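Local coordinates for protein beta-glucoside phosphorylase BglX (Unidentified, PDB 5VQE) that probably transfers glucose from beta-glucosides to phosphate, as a family 3 glycoside phosphorylase, and binds 2-deoxy-2-fluoroglucose in a pocket of its barrel-type domain, at residues 61-66 with 90-95; 142-147 with 188-193. One frame throughout, in Å; residues are numbered along the deposited sequence.

Contact 1 (61-66 with 90-95) and contact 2 (142-147 with 188-193) follow one another along the chain, the first closing before the second opens, within the N-terminal domain of glycoside hydrolase family 3, a TIM-barrel relative. Their centres are about 9 Å apart. Strands 88-91 and 143-144 are parallel neighbours in one sheet, and probable backbone hydrogen bonds join them: Cys91 N to Trp143 O (3.0 Å) and Tyr145 N to Cys91 O (3.1 Å). In order, 61-66, 90-95, 142-147 and 188-193 lie side by side, each paired with the next, consistent with consecutive barrel staves. Both contacts reach the bound 2-fluoroglucose, through strand residues Met63 and Lys193 and, directly after strands, Asn92 and Tyr145.

Contact 1: residues 61-66 with 90-95; sequences AVMYRP and ACNLER. With G2F (2-deoxy-2-fluoro-alpha-D-glucopyranose), chain B.
Met63 and Ala90 form the bridge between the two parallel strands of a beta-alpha-beta unit, in which strand 61-64 leads through helix 69-82 to strand 88-91, in the barrel domain that holds the sugar. Ala90 uses both its backbone polar atoms here. Its N-H points almost straight at Val62 O (2.8 Å, 174°), in the carbonyl plane, while Ala90 O receives Tyr64 N at 3.1 Å and a CA-H...O contact from Met63 CA at 3.2 Å. The side chains of Met63 and Ala90 leave the sheet on one face, where Met63 CG packs 4.0 Å from Ala90 CB. With CG anti to the backbone N (chi1 -168°) and the chain extended through chi2, Met63 runs past the Ala90 carbonyl and brings SD to 3.6 Å from O6 of the 2-fluoroglucose; the bend at chi3 turns only CE. There Met63 crosses the Asn92 side chain at about a right angle, so that thioether and amide line the pocket together. Past the bridge the backbones part, and a water-mediated link takes over: water 1 donates to Tyr64 O (3.0 Å) and accepts from Asn92 N (3.1 Å). Cys91 SG sits 3.8 Å from Tyr64 O. Asn92 centres an inverse gamma turn that carries the chain off the strand. On the side of the sheet away from Met63, Tyr64 lies against Met72, Phe75 and Leu79 of helix 69-82 and bonds Thr76 through its hydroxyl; strand 38-42 pairs with the far edge of strand 61-64 and strand 143-144 with that of 88-91, Tyr145 just beyond it touching Ala90.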
# COMPACT_ATOMS: atom_id res chain seq x y z
N ALA A 61 12.16 -4.56 15.49
CA ALA A 61 12.07 -3.83 14.23
C ALA A 61 11.48 -2.45 14.48
O ALA A 61 10.91 -2.18 15.54
CB ALA A 61 11.22 -4.59 13.20
N VAL A 62 11.64 -1.57 13.49
CA VAL A 62 10.93 -0.30 13.43
C VAL A 62 10.40 -0.11 12.02
O VAL A 62 10.88 -0.73 11.07
CB VAL A 62 11.81 0.91 13.82
CG1 VAL A 62 12.32 0.76 15.24
CG2 VAL A 62 12.98 1.05 12.86
N MET A 63 9.39 0.75 11.89
CA MET A 63 8.90 1.22 10.60
C MET A 63 8.94 2.74 10.57
O MET A 63 8.48 3.39 11.51
CB MET A 63 7.46 0.75 10.32
CG MET A 63 7.06 1.00 8.85
SD MET A 63 5.29 1.14 8.50
CE MET A 63 4.97 2.79 9.13
N TYR A 64 9.50 3.29 9.50
CA TYR A 64 9.54 4.74 9.30
C TYR A 64 8.24 5.19 8.64
O TYR A 64 7.88 4.67 7.57
CB TYR A 64 10.72 5.16 8.42
CG TYR A 64 12.11 4.88 8.98
CD1 TYR A 64 12.35 4.88 10.34
CD2 TYR A 64 13.18 4.65 8.12
CE1 TYR A 64 13.61 4.63 10.84
CE2 TYR A 64 14.45 4.40 8.62
CZ TYR A 64 14.66 4.40 9.98
OH TYR A 64 15.91 4.16 10.48
N ARG A 65 7.55 6.12 9.27
CA ARG A 65 6.55 6.93 8.59
C ARG A 65 7.25 7.82 7.57
O ARG A 65 8.48 7.93 7.58
CB ARG A 65 5.76 7.77 9.58
CG ARG A 65 4.77 6.98 10.43
CD ARG A 65 3.58 6.47 9.61
NE ARG A 65 2.95 7.52 8.80
CZ ARG A 65 2.26 8.53 9.31
NH1 ARG A 65 2.10 8.66 10.62
NH2 ARG A 65 1.72 9.44 8.49
N PRO A 66 6.50 8.47 6.68
CA PRO A 66 7.14 9.33 5.68
C PRO A 66 7.73 10.59 6.28
O PRO A 66 7.00 11.48 6.73
CB PRO A 66 6.01 9.66 4.69
CG PRO A 66 4.92 8.70 4.99
CD PRO A 66 5.05 8.35 6.44
N ALA A 90 11.51 -1.28 8.44
CA ALA A 90 10.45 -1.42 7.46
C ALA A 90 9.93 -0.06 6.98
O ALA A 90 10.15 0.97 7.62
CB ALA A 90 9.29 -2.23 8.05
N CYS A 91 9.25 -0.09 5.84
CA CYS A 91 8.63 1.09 5.26
C CYS A 91 7.52 0.64 4.31
O CYS A 91 7.66 -0.39 3.64
CB CYS A 91 9.68 1.94 4.52
SG CYS A 91 9.19 3.66 4.18
N ASN A 92 6.43 1.42 4.26
CA ASN A 92 5.34 1.19 3.31
C ASN A 92 5.70 1.81 1.96
O ASN A 92 5.10 2.79 1.50
CB ASN A 92 4.03 1.79 3.82
CG ASN A 92 3.42 1.03 4.98
OD1 ASN A 92 3.10 1.60 6.04
ND2 ASN A 92 3.20 -0.25 4.77
N LEU A 93 6.68 1.21 1.29
CA LEU A 93 7.14 1.71 -0.01
C LEU A 93 6.25 1.12 -1.10
O LEU A 93 6.60 0.17 -1.80
CB LEU A 93 8.61 1.37 -0.23
CG LEU A 93 9.57 2.05 0.74
CD1 LEU A 93 10.80 1.19 0.94
CD2 LEU A 93 9.95 3.44 0.24
N GLU A 94 5.08 1.73 -1.26
CA GLU A 94 4.00 1.21 -2.08
C GLU A 94 4.08 1.67 -3.54
O GLU A 94 3.74 0.90 -4.44
CB GLU A 94 2.66 1.64 -1.47
CG GLU A 94 1.42 1.12 -2.15
CD GLU A 94 0.17 1.71 -1.54
OE1 GLU A 94 -0.32 2.75 -2.05
OE2 GLU A 94 -0.31 1.15 -0.53
N ARG A 95 4.53 2.90 -3.78
CA ARG A 95 4.42 3.54 -5.08
C ARG A 95 5.76 4.07 -5.58
O ARG A 95 5.79 4.89 -6.52
CB ARG A 95 3.41 4.69 -5.02
CG ARG A 95 2.10 4.24 -4.41
CD ARG A 95 1.01 5.25 -4.58
NE ARG A 95 -0.21 4.76 -3.95
CZ ARG A 95 -1.42 5.25 -4.15
NH1 ARG A 95 -1.61 6.28 -4.98
NH2 ARG A 95 -2.46 4.71 -3.52
C1 G2F B . -1.64 -2.01 8.47
C2 G2F B . -1.99 -1.82 6.96
C3 G2F B . -0.76 -2.30 6.13
C4 G2F B . 0.50 -1.52 6.61
C5 G2F B . 0.68 -1.79 8.14
C6 G2F B . 1.91 -0.97 8.72
O3 G2F B . -0.98 -1.91 4.80
O4 G2F B . 1.61 -2.09 5.97
O5 G2F B . -0.47 -1.32 8.82
O6 G2F B . 1.75 0.37 8.35
F2 G2F B . -3.06 -2.57 6.63
O HOH W 1 5.87 4.20 5.41

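Contact 2: residues 142-147 with 188-193; sequences NWTYEP and VLTTIK. With G2F (2-deoxy-2-fluoro-alpha-D-glucopyranose), chain B.
Asn142 O takes the N-H of Leu189 at 3.0 Å, opening a pairing between two buried segments of the barrel wall that run in broadly the same direction. Trp143 bridges Leu189 through the backbone and lays its CD1 beside Leu189 CB. Trp143 NE1 makes a weak, strongly bent bond to Thr191 OG1 (120°), its main partner being Thr237 on the next strand. Thr144 is held at both ends: its N-H meets Leu189 O at 2.8 Å, and its carbonyl receives the hydroxyl of Thr191, OG1 to O 2.8 Å. Tyr145, centre of an inverse gamma turn, sets CE1 over the middle of the Trp143 ring, 3.6 Å above its plane, and turns the edge of its own ring to Thr191 OG1. Its carbonyl O is met nearly end-on by Lys193 NZ at 2.7 Å. Glu146 O accepts Thr191 N in a straight bond (176°), though from above the carbonyl plane, and its carboxylate is approached from above by the same ammonium, NZ to OE2 3.3 Å, in a salt bridge that water 2 also spans. A cis peptide leads into Pro147, whose O takes Lys193 N. Lys193 leaves the backbone with CG between N and the carbonyl carbon (chi1 67°) and is extended from there, which carries NZ to the sugar. NZ bonds both sugar hydroxyl oxygens, O3 and O4, each at 3.0 Å. A leucine in place of Lys193 would probably leave Tyr145 O and the Glu146 carboxylate without their mate and sugar O3 and O4 without this donor. Five polar partners, water 2 included, crowd an ammonium with three N-H, so some bonds must be shared; the protein acceptors probably hold NZ where it grips adjacent ring hydroxyls.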
# COMPACT_ATOMS: atom_id res chain seq x y z
N ASN A 142 15.37 -2.10 5.06
CA ASN A 142 15.65 -3.46 4.61
C ASN A 142 14.40 -4.33 4.51
O ASN A 142 14.52 -5.54 4.30
CB ASN A 142 16.70 -4.13 5.51
CG ASN A 142 16.33 -4.10 6.98
OD1 ASN A 142 15.17 -4.29 7.37
ND2 ASN A 142 17.33 -3.88 7.83
N TRP A 143 13.21 -3.74 4.62
CA TRP A 143 11.96 -4.49 4.66
C TRP A 143 10.86 -3.59 4.11
O TRP A 143 10.55 -2.57 4.72
CB TRP A 143 11.65 -4.92 6.09
CG TRP A 143 10.54 -5.90 6.27
CD1 TRP A 143 9.87 -6.60 5.31
CD2 TRP A 143 9.97 -6.31 7.52
NE1 TRP A 143 8.92 -7.42 5.89
CE2 TRP A 143 8.97 -7.25 7.25
CE3 TRP A 143 10.23 -5.96 8.85
CZ2 TRP A 143 8.21 -7.85 8.26
CZ3 TRP A 143 9.47 -6.54 9.85
CH2 TRP A 143 8.49 -7.49 9.55
N THR A 144 10.29 -3.93 2.96
CA THR A 144 9.15 -3.20 2.44
C THR A 144 7.89 -4.01 2.71
O THR A 144 7.86 -5.22 2.46
CB THR A 144 9.27 -2.88 0.95
OG1 THR A 144 8.17 -2.06 0.56
CG2 THR A 144 9.28 -4.13 0.08
N TYR A 145 6.88 -3.35 3.28
CA TYR A 145 5.61 -3.98 3.58
C TYR A 145 4.77 -4.08 2.31
O TYR A 145 3.65 -3.57 2.26
CB TYR A 145 4.86 -3.19 4.66
CG TYR A 145 5.36 -3.32 6.08
CD1 TYR A 145 5.98 -4.48 6.53
CD2 TYR A 145 5.16 -2.28 6.98
CE1 TYR A 145 6.40 -4.59 7.85
CE2 TYR A 145 5.58 -2.39 8.29
CZ TYR A 145 6.19 -3.54 8.73
OH TYR A 145 6.59 -3.62 10.04
N GLU A 146 5.33 -4.67 1.27
CA GLU A 146 4.69 -4.78 -0.04
C GLU A 146 5.26 -6.02 -0.72
O GLU A 146 6.36 -6.46 -0.38
CB GLU A 146 4.96 -3.55 -0.90
CG GLU A 146 4.94 -2.20 -0.19
CD GLU A 146 3.56 -1.67 0.13
OE1 GLU A 146 2.57 -2.11 -0.50
OE2 GLU A 146 3.46 -0.79 1.02
N PRO A 147 4.56 -6.57 -1.72
CA PRO A 147 3.39 -6.08 -2.46
C PRO A 147 2.03 -6.49 -1.92
O PRO A 147 1.84 -7.50 -1.25
CB PRO A 147 3.59 -6.70 -3.83
CG PRO A 147 4.16 -8.05 -3.51
CD PRO A 147 5.08 -7.81 -2.32
N VAL A 188 16.20 -6.06 -0.20
CA VAL A 188 15.10 -5.63 0.65
C VAL A 188 14.07 -6.75 0.71
O VAL A 188 13.61 -7.24 -0.33
CB VAL A 188 14.47 -4.33 0.13
CG1 VAL A 188 13.20 -3.98 0.90
CG2 VAL A 188 15.49 -3.18 0.24
N LEU A 189 13.71 -7.15 1.93
CA LEU A 189 12.68 -8.15 2.13
C LEU A 189 11.32 -7.62 1.69
O LEU A 189 11.02 -6.43 1.83
CB LEU A 189 12.63 -8.55 3.60
CG LEU A 189 13.91 -9.06 4.26
CD1 LEU A 189 13.71 -9.23 5.77
CD2 LEU A 189 14.36 -10.37 3.64
N THR A 190 10.49 -8.51 1.16
CA THR A 190 9.13 -8.15 0.77
C THR A 190 8.10 -8.81 1.69
O THR A 190 8.39 -9.75 2.43
CB THR A 190 8.84 -8.55 -0.68
OG1 THR A 190 8.78 -9.98 -0.79
CG2 THR A 190 9.89 -7.99 -1.63
N THR A 191 6.88 -8.28 1.61
CA THR A 191 5.76 -8.65 2.48
C THR A 191 4.51 -8.76 1.63
O THR A 191 4.02 -7.74 1.14
CB THR A 191 5.54 -7.59 3.56
OG1 THR A 191 6.78 -7.23 4.16
CG2 THR A 191 4.56 -8.09 4.65
N ILE A 192 3.97 -9.96 1.48
CA ILE A 192 2.68 -10.09 0.82
C ILE A 192 1.57 -9.81 1.83
O ILE A 192 1.59 -10.33 2.95
CB ILE A 192 2.52 -11.46 0.15
CG1 ILE A 192 2.83 -12.62 1.12
CG2 ILE A 192 3.39 -11.53 -1.10
CD1 ILE A 192 2.61 -14.01 0.50
N LYS A 193 0.61 -8.97 1.43
CA LYS A 193 -0.47 -8.50 2.29
C LYS A 193 -1.69 -8.27 1.41
O LYS A 193 -1.56 -8.12 0.19
CB LYS A 193 -0.07 -7.23 3.06
CG LYS A 193 0.15 -5.99 2.19
CD LYS A 193 0.70 -4.82 3.02
CE LYS A 193 0.67 -3.51 2.27
NZ LYS A 193 1.36 -2.39 2.99
C1 G2F B . -1.64 -2.01 8.47
C2 G2F B . -1.99 -1.82 6.96
C3 G2F B . -0.76 -2.30 6.13
C4 G2F B . 0.50 -1.52 6.61
C5 G2F B . 0.68 -1.79 8.14
C6 G2F B . 1.91 -0.97 8.72
O3 G2F B . -0.98 -1.91 4.80
O4 G2F B . 1.61 -2.09 5.97
O5 G2F B . -0.47 -1.32 8.82
O6 G2F B . 1.75 0.37 8.35
F2 G2F B . -3.06 -2.57 6.63
O HOH W 2 1.00 0.18 1.60